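Local structure of aspartokinase (Synechocystis, 3L76) at residues A[279-291]-A[545-558]. The protein probably phosphorylates the beta-carboxyl group of L-aspartate with ATP, an early step toward lysine and threonine, and binds both of these amino acids at its ACT domains. Numbering follows the deposited sequence.
Sequences PDRPGVASKLFRD and AHFFAALAQENINI. With THR (threonine), chain C.
Phe289 lays its CD2 side obliquely against the rim of the Phe548 ring, planes 59° apart and centroids 5.4 Å apart. Its CB rests on Ala545, whose methyl also meets Arg290. Further along, Ser286 packs on Ala549, and Ala552 CB sits 3.8 Å from Gly283 N. With side chains this small between them, helices 284-291 and 545-552 approach to 7.9 Å between axes and run roughly antiparallel, at 150°. Past the helices, the turn at 280-285 and residues 557-558 enclose a bound threonine. Its ammonium N is gripped by Asn557 OD1 at 2.6 Å, by Asp280 OD1 and by Ile558 O; its carboxylate takes Ala285 N on OXT, at the start of helix 284-291, and Ile558 N on O. The Asn557 amide reaches across because chi1 (-174°) swings CG away from the backbone N, and Asn557 ND2 gives Asp280 OD1 a weak hydrogen bond of 3.3 Å. A leucine in place of Asn557 would probably leave the ammonium one acceptor short and Asp280 without this amide donor. A water joins Gly283 N, Ile556 O and threonine O. Two ACT domains thus share one effector site, completed by Gln304; helix 284-291 also packs on helix 323-333, and helix 545-552 lies against strand 567-573 and helix 577-587.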
ATOM      1  N   PRO A 279      -2.259  60.816  17.960  1.00 48.75           N
ATOM      2  CA  PRO A 279      -3.687  60.473  18.091  1.00 50.64           C
ATOM      3  C   PRO A 279      -4.049  59.163  17.388  1.00 62.88           C
ATOM      4  O   PRO A 279      -3.588  58.903  16.272  1.00 58.67           O
ATOM      5  CB  PRO A 279      -4.406  61.657  17.412  1.00 40.61           C
ATOM      6  CG  PRO A 279      -3.414  62.778  17.425  1.00 38.06           C
ATOM      7  CD  PRO A 279      -2.060  62.125  17.309  1.00 63.70           C
ATOM      8  N   ASP A 280      -4.878  58.347  18.032  1.00 51.40           N
ATOM      9  CA  ASP A 280      -5.289  57.073  17.440  1.00 40.87           C
ATOM     10  C   ASP A 280      -6.551  57.202  16.609  1.00 47.15           C
ATOM     11  O   ASP A 280      -7.628  56.799  17.037  1.00 41.82           O
ATOM     12  CB  ASP A 280      -5.491  56.004  18.518  1.00 46.17           C
ATOM     13  CG  ASP A 280      -5.897  54.656  17.932  1.00 64.66           C
ATOM     14  OD1 ASP A 280      -5.630  54.405  16.731  1.00 47.39           O
ATOM     15  OD2 ASP A 280      -6.483  53.846  18.673  1.00 58.16           O
ATOM     16  N   ARG A 281      -6.409  57.753  15.412  1.00 32.33           N
ATOM     17  CA  ARG A 281      -7.534  57.937  14.513  1.00 50.71           C
ATOM     18  C   ARG A 281      -7.067  57.773  13.071  1.00 60.75           C
ATOM     19  O   ARG A 281      -5.884  57.901  12.789  1.00 48.64           O
ATOM     20  CB  ARG A 281      -8.129  59.333  14.705  1.00 53.74           C
ATOM     21  CG  ARG A 281      -7.140  60.461  14.460  1.00 58.26           C
ATOM     22  CD  ARG A 281      -7.824  61.824  14.401  1.00 76.66           C
ATOM     23  NE  ARG A 281      -6.845  62.883  14.165  1.00 85.65           N
ATOM     24  CZ  ARG A 281      -6.491  63.803  15.057  1.00 87.71           C
ATOM     25  NH1 ARG A 281      -7.054  63.829  16.258  1.00 90.98           N
ATOM     26  NH2 ARG A 281      -5.573  64.703  14.735  1.00 61.76           N
ATOM     27  N   PRO A 282      -8.000  57.499  12.149  1.00 64.19           N
ATOM     28  CA  PRO A 282      -7.635  57.394  10.736  1.00 64.64           C
ATOM     29  C   PRO A 282      -6.897  58.636  10.229  1.00 72.26           C
ATOM     30  O   PRO A 282      -7.242  59.761  10.596  1.00 67.46           O
ATOM     31  CB  PRO A 282      -8.995  57.263  10.038  1.00 30.99           C
ATOM     32  CG  PRO A 282      -9.877  56.675  11.056  1.00 52.13           C
ATOM     33  CD  PRO A 282      -9.438  57.268  12.359  1.00 51.49           C
ATOM     34  N   GLY A 283      -5.883  58.422   9.398  1.00 46.93           N
ATOM     35  CA  GLY A 283      -5.181  59.512   8.751  1.00 41.41           C
ATOM     36  C   GLY A 283      -3.803  59.811   9.303  1.00 50.24           C
ATOM     37  O   GLY A 283      -2.967  60.383   8.610  1.00 42.28           O
ATOM     38  N   VAL A 284      -3.560  59.432  10.552  1.00 33.03           N
ATOM     39  CA  VAL A 284      -2.295  59.741  11.194  1.00 39.87           C
ATOM     40  C   VAL A 284      -1.111  59.065  10.492  1.00 60.77           C
ATOM     41  O   VAL A 284      -0.188  59.744  10.022  1.00 44.58           O
ATOM     42  CB  VAL A 284      -2.308  59.370  12.673  1.00 58.47           C
ATOM     43  CG1 VAL A 284      -1.004  59.788  13.319  1.00 48.10           C
ATOM     44  CG2 VAL A 284      -3.472  60.045  13.367  1.00 68.95           C
ATOM     45  N   ALA A 285      -1.128  57.737  10.405  1.00 49.14           N
ATOM     46  CA  ALA A 285       0.001  57.041   9.785  1.00 45.05           C
ATOM     47  C   ALA A 285       0.137  57.484   8.341  1.00 43.25           C
ATOM     48  O   ALA A 285       1.243  57.725   7.866  1.00 36.82           O
ATOM     49  CB  ALA A 285      -0.149  55.524   9.879  1.00 46.00           C
ATOM     50  N   SER A 286      -0.999  57.607   7.657  1.00 39.50           N
ATOM     51  CA  SER A 286      -1.017  58.112   6.292  1.00 52.18           C
ATOM     52  C   SER A 286      -0.170  59.378   6.134  1.00 56.34           C
ATOM     53  O   SER A 286       0.731  59.420   5.300  1.00 56.65           O
ATOM     54  CB  SER A 286      -2.446  58.391   5.848  1.00 65.56           C
ATOM     55  OG  SER A 286      -2.470  58.772   4.488  1.00 67.28           O
ATOM     56  N   LYS A 287      -0.441  60.397   6.950  1.00 58.61           N
ATOM     57  CA  LYS A 287       0.278  61.669   6.839  1.00 67.60           C
ATOM     58  C   LYS A 287       1.768  61.556   7.137  1.00 58.47           C
ATOM     59  O   LYS A 287       2.588  62.075   6.391  1.00 52.82           O
ATOM     60  CB  LYS A 287      -0.337  62.774   7.709  1.00 61.44           C
ATOM     61  CG  LYS A 287       0.455  64.074   7.611  1.00 79.54           C
ATOM     62  CD  LYS A 287      -0.360  65.295   7.977  1.00 98.13           C
ATOM     63  CE  LYS A 287       0.122  66.529   7.207  1.00111.35           C
ATOM     64  NZ  LYS A 287      -0.137  66.436   5.734  1.00103.37           N
ATOM     65  N   LEU A 288       2.107  60.894   8.236  1.00 45.78           N
ATOM     66  CA  LEU A 288       3.504  60.647   8.586  1.00 41.34           C
ATOM     67  C   LEU A 288       4.316  60.153   7.389  1.00 57.78           C
ATOM     68  O   LEU A 288       5.293  60.778   6.966  1.00 54.63           O
ATOM     69  CB  LEU A 288       3.595  59.597   9.692  1.00 47.44           C
ATOM     70  CG  LEU A 288       4.706  59.724  10.740  1.00 51.76           C
ATOM     71  CD1 LEU A 288       4.994  58.357  11.388  1.00 31.61           C
ATOM     72  CD2 LEU A 288       5.972  60.324  10.177  1.00 46.03           C
ATOM     73  N   PHE A 289       3.914  59.018   6.842  1.00 33.47           N
ATOM     74  CA  PHE A 289       4.751  58.353   5.868  1.00 54.42           C
ATOM     75  C   PHE A 289       4.644  59.009   4.501  1.00 53.12           C
ATOM     76  O   PHE A 289       5.581  58.958   3.712  1.00 48.50           O
ATOM     77  CB  PHE A 289       4.459  56.841   5.828  1.00 52.86           C
ATOM     78  CG  PHE A 289       4.794  56.135   7.119  1.00 35.05           C
ATOM     79  CD1 PHE A 289       6.113  55.837   7.444  1.00 31.05           C
ATOM     80  CD2 PHE A 289       3.798  55.787   8.014  1.00 44.72           C
ATOM     81  CE1 PHE A 289       6.430  55.195   8.635  1.00 33.72           C
ATOM     82  CE2 PHE A 289       4.103  55.144   9.212  1.00 34.63           C
ATOM     83  CZ  PHE A 289       5.422  54.848   9.522  1.00 31.37           C
ATOM     84  N   ARG A 290       3.510  59.642   4.226  1.00 53.77           N
ATOM     85  CA  ARG A 290       3.395  60.406   2.995  1.00 60.59           C
ATOM     86  C   ARG A 290       4.474  61.485   2.959  1.00 67.36           C
ATOM     87  O   ARG A 290       5.240  61.561   2.002  1.00 73.08           O
ATOM     88  CB  ARG A 290       2.006  61.019   2.838  1.00 67.76           C
ATOM     89  CG  ARG A 290       0.943  60.072   2.302  1.00 79.95           C
ATOM     90  CD  ARG A 290      -0.241  60.865   1.774  1.00 92.38           C
ATOM     91  NE  ARG A 290      -0.661  61.889   2.730  1.00100.06           N
ATOM     92  CZ  ARG A 290      -1.843  61.913   3.338  1.00 84.46           C
ATOM     93  NH1 ARG A 290      -2.748  60.976   3.077  1.00 90.53           N
ATOM     94  NH2 ARG A 290      -2.123  62.880   4.200  1.00 56.57           N
ATOM     95  N   ASP A 291       4.555  62.300   4.010  1.00 56.01           N
ATOM     96  CA  ASP A 291       5.536  63.377   4.045  1.00 60.40           C
ATOM     97  C   ASP A 291       6.963  62.846   4.013  1.00 69.13           C
ATOM     98  O   ASP A 291       7.794  63.355   3.266  1.00 75.76           O
ATOM     99  CB  ASP A 291       5.331  64.294   5.255  1.00 70.30           C
ATOM    100  CG  ASP A 291       3.984  64.993   5.244  1.00 81.44           C
ATOM    101  OD1 ASP A 291       3.345  65.050   4.172  1.00 81.22           O
ATOM    102  OD2 ASP A 291       3.566  65.487   6.313  1.00104.71           O
ATOM    103  N   ALA A 545       3.280  54.292   2.569  1.00 39.61           N
ATOM    104  CA  ALA A 545       2.467  55.494   2.636  1.00 53.49           C
ATOM    105  C   ALA A 545       1.220  55.349   1.777  1.00 53.32           C
ATOM    106  O   ALA A 545       0.118  55.713   2.190  1.00 52.86           O
ATOM    107  CB  ALA A 545       3.268  56.718   2.236  1.00 43.00           C
ATOM    108  N   HIS A 546       1.390  54.797   0.586  1.00 48.06           N
ATOM    109  CA  HIS A 546       0.257  54.591  -0.305  1.00 55.04           C
ATOM    110  C   HIS A 546      -0.771  53.648   0.297  1.00 51.39           C
ATOM    111  O   HIS A 546      -1.968  53.880   0.197  1.00 53.53           O
ATOM    112  CB  HIS A 546       0.724  54.050  -1.646  1.00 47.79           C
ATOM    113  CG  HIS A 546      -0.256  54.276  -2.751  1.00 79.23           C
ATOM    114  ND1 HIS A 546      -0.833  55.508  -2.985  1.00 82.59           N
ATOM    115  CD2 HIS A 546      -0.767  53.439  -3.683  1.00 62.76           C
ATOM    116  CE1 HIS A 546      -1.652  55.416  -4.014  1.00 66.86           C
ATOM    117  NE2 HIS A 546      -1.633  54.171  -4.457  1.00 61.32           N
ATOM    118  N   PHE A 547      -0.284  52.575   0.913  1.00 52.67           N
ATOM    119  CA  PHE A 547      -1.131  51.591   1.578  1.00 58.61           C
ATOM    120  C   PHE A 547      -1.974  52.244   2.693  1.00 69.01           C
ATOM    121  O   PHE A 547      -3.204  52.125   2.710  1.00 57.62           O
ATOM    122  CB  PHE A 547      -0.250  50.437   2.097  1.00 56.65           C
ATOM    123  CG  PHE A 547      -1.010  49.313   2.749  1.00 32.19           C
ATOM    124  CD1 PHE A 547      -2.360  49.122   2.505  1.00 32.14           C
ATOM    125  CD2 PHE A 547      -0.362  48.439   3.609  1.00 30.66           C
ATOM    126  CE1 PHE A 547      -3.055  48.087   3.119  1.00 40.43           C
ATOM    127  CE2 PHE A 547      -1.050  47.396   4.230  1.00 40.93           C
ATOM    128  CZ  PHE A 547      -2.395  47.219   3.981  1.00 44.97           C
ATOM    129  N   PHE A 548      -1.315  52.955   3.605  1.00 54.87           N
ATOM    130  CA  PHE A 548      -2.008  53.625   4.707  1.00 54.20           C
ATOM    131  C   PHE A 548      -2.976  54.704   4.224  1.00 60.26           C
ATOM    132  O   PHE A 548      -4.041  54.899   4.803  1.00 54.81           O
ATOM    133  CB  PHE A 548      -1.006  54.244   5.678  1.00 39.75           C
ATOM    134  CG  PHE A 548       0.030  53.290   6.169  1.00 42.14           C
ATOM    135  CD1 PHE A 548      -0.249  51.932   6.274  1.00 48.47           C
ATOM    136  CD2 PHE A 548       1.290  53.744   6.531  1.00 55.80           C
ATOM    137  CE1 PHE A 548       0.711  51.039   6.730  1.00 40.31           C
ATOM    138  CE2 PHE A 548       2.256  52.857   6.995  1.00 52.82           C
ATOM    139  CZ  PHE A 548       1.960  51.504   7.102  1.00 33.38           C
ATOM    140  N   ALA A 549      -2.603  55.411   3.165  1.00 71.19           N
ATOM    141  CA  ALA A 549      -3.468  56.446   2.624  1.00 73.19           C
ATOM    142  C   ALA A 549      -4.735  55.819   2.071  1.00 81.17           C
ATOM    143  O   ALA A 549      -5.816  56.393   2.156  1.00 73.83           O
ATOM    144  CB  ALA A 549      -2.753  57.230   1.551  1.00 51.62           C
ATOM    145  N   ALA A 550      -4.590  54.626   1.511  1.00 78.22           N
ATOM    146  CA  ALA A 550      -5.713  53.913   0.923  1.00 60.84           C
ATOM    147  C   ALA A 550      -6.760  53.570   1.980  1.00 69.39           C
ATOM    148  O   ALA A 550      -7.960  53.626   1.714  1.00 72.72           O
ATOM    149  CB  ALA A 550      -5.222  52.654   0.227  1.00 51.93           C
ATOM    150  N   LEU A 551      -6.301  53.218   3.179  1.00 43.92           N
ATOM    151  CA  LEU A 551      -7.214  52.850   4.253  1.00 67.95           C
ATOM    152  C   LEU A 551      -7.861  54.084   4.885  1.00 78.59           C
ATOM    153  O   LEU A 551      -9.021  54.057   5.284  1.00 74.93           O
ATOM    154  CB  LEU A 551      -6.484  52.038   5.321  1.00 61.79           C
ATOM    155  CG  LEU A 551      -5.835  50.725   4.885  1.00 64.46           C
ATOM    156  CD1 LEU A 551      -4.983  50.173   6.006  1.00 59.41           C
ATOM    157  CD2 LEU A 551      -6.875  49.709   4.450  1.00 41.41           C
ATOM    158  N   ALA A 552      -7.101  55.167   4.977  1.00 62.21           N
ATOM    159  CA  ALA A 552      -7.611  56.387   5.561  1.00 67.06           C
ATOM    160  C   ALA A 552      -8.705  57.003   4.696  1.00 83.58           C
ATOM    161  O   ALA A 552      -9.696  57.515   5.227  1.00 76.15           O
ATOM    162  CB  ALA A 552      -6.480  57.379   5.791  1.00 62.01           C
ATOM    163  N   GLN A 553      -8.522  56.950   3.373  1.00 88.62           N
ATOM    164  CA  GLN A 553      -9.484  57.523   2.425  1.00 84.73           C
ATOM    165  C   GLN A 553     -10.829  56.830   2.541  1.00 78.18           C
ATOM    166  O   GLN A 553     -11.855  57.367   2.138  1.00113.60           O
ATOM    167  CB  GLN A 553      -8.970  57.432   0.986  1.00 86.29           C
ATOM    168  CG  GLN A 553      -7.712  58.245   0.724  1.00115.59           C
ATOM    169  CD  GLN A 553      -7.057  57.906  -0.603  1.00131.29           C
ATOM    170  OE1 GLN A 553      -7.508  57.016  -1.321  1.00131.53           O
ATOM    171  NE2 GLN A 553      -5.982  58.611  -0.931  1.00138.51           N
ATOM    172  N   GLU A 554     -10.811  55.628   3.095  1.00 86.55           N
ATOM    173  CA  GLU A 554     -12.027  54.884   3.368  1.00 81.70           C
ATOM    174  C   GLU A 554     -12.424  55.054   4.822  1.00 72.42           C
ATOM    175  O   GLU A 554     -13.294  54.353   5.308  1.00 65.30           O
ATOM    176  CB  GLU A 554     -11.817  53.398   3.055  1.00 70.71           C
ATOM    177  CG  GLU A 554     -12.050  53.056   1.603  1.00 76.73           C
ATOM    178  CD  GLU A 554     -13.516  53.092   1.263  1.00 89.70           C
ATOM    179  OE1 GLU A 554     -13.887  53.819   0.321  1.00 98.17           O
ATOM    180  OE2 GLU A 554     -14.301  52.410   1.960  1.00 86.17           O
ATOM    181  N   ASN A 555     -11.771  55.990   5.507  1.00 68.40           N
ATOM    182  CA  ASN A 555     -11.964  56.207   6.939  1.00 75.39           C
ATOM    183  C   ASN A 555     -11.843  54.912   7.737  1.00 75.49           C
ATOM    184  O   ASN A 555     -12.731  54.545   8.501  1.00 66.02           O
ATOM    185  CB  ASN A 555     -13.299  56.904   7.223  1.00 82.94           C
ATOM    186  CG  ASN A 555     -13.343  57.536   8.600  1.00 96.79           C
ATOM    187  OD1 ASN A 555     -12.891  56.954   9.582  1.00110.54           O
ATOM    188  ND2 ASN A 555     -13.885  58.734   8.676  1.00127.33           N
ATOM    189  N   ILE A 556     -10.731  54.219   7.541  1.00 79.27           N
ATOM    190  CA  ILE A 556     -10.470  52.958   8.219  1.00 63.27           C
ATOM    191  C   ILE A 556      -9.309  53.151   9.194  1.00 61.39           C
ATOM    192  O   ILE A 556      -8.217  53.584   8.819  1.00 51.76           O
ATOM    193  CB  ILE A 556     -10.163  51.831   7.195  1.00 67.33           C
ATOM    194  CG1 ILE A 556     -11.432  51.427   6.457  1.00 57.98           C
ATOM    195  CG2 ILE A 556      -9.577  50.611   7.868  1.00 51.80           C
ATOM    196  CD1 ILE A 556     -11.199  50.453   5.324  1.00 77.48           C
ATOM    197  N   ASN A 557      -9.548  52.860  10.460  1.00 59.92           N
ATOM    198  CA  ASN A 557      -8.512  53.073  11.449  1.00 58.76           C
ATOM    199  C   ASN A 557      -7.521  51.920  11.476  1.00 58.76           C
ATOM    200  O   ASN A 557      -7.905  50.755  11.374  1.00 44.24           O
ATOM    201  CB  ASN A 557      -9.118  53.286  12.836  1.00 50.97           C
ATOM    202  CG  ASN A 557      -8.075  53.652  13.870  1.00 66.03           C
ATOM    203  OD1 ASN A 557      -7.309  54.599  13.688  1.00 45.49           O
ATOM    204  ND2 ASN A 557      -8.033  52.895  14.964  1.00 53.25           N
ATOM    205  N   ILE A 558      -6.246  52.251  11.629  1.00 44.35           N
ATOM    206  CA  ILE A 558      -5.213  51.232  11.666  1.00 45.78           C
ATOM    207  C   ILE A 558      -4.827  50.936  13.106  1.00 60.00           C
ATOM    208  O   ILE A 558      -4.245  51.782  13.786  1.00 67.71           O
ATOM    209  CB  ILE A 558      -3.978  51.657  10.860  1.00 30.30           C
ATOM    210  CG1 ILE A 558      -4.375  51.985   9.417  1.00 22.75           C
ATOM    211  CG2 ILE A 558      -2.913  50.564  10.910  1.00 25.61           C
ATOM    212  CD1 ILE A 558      -3.255  52.580   8.603  1.00 44.63           C
TER
HETATM  213  N   THR C 601      -4.725  54.782  13.989  1.00 26.39           N
HETATM  214  CA  THR C 601      -3.827  55.672  13.242  1.00 42.37           C
HETATM  215  C   THR C 601      -4.131  55.668  11.748  1.00 52.17           C
HETATM  216  O   THR C 601      -5.009  54.917  11.288  1.00 37.35           O
HETATM  217  CB  THR C 601      -2.343  55.334  13.484  1.00 42.93           C
HETATM  218  OG1 THR C 601      -2.066  53.999  13.027  1.00 48.67           O
HETATM  219  CG2 THR C 601      -2.033  55.418  14.972  1.00 32.62           C
HETATM  220  OXT THR C 601      -3.523  56.438  10.994  1.00 35.10           O
HETATM  221  O   HOH W   1      -3.751  52.325  16.697  1.00 41.06           O
HETATM  222  O   HOH W   2      -5.768  55.328   8.981  1.00 27.83           O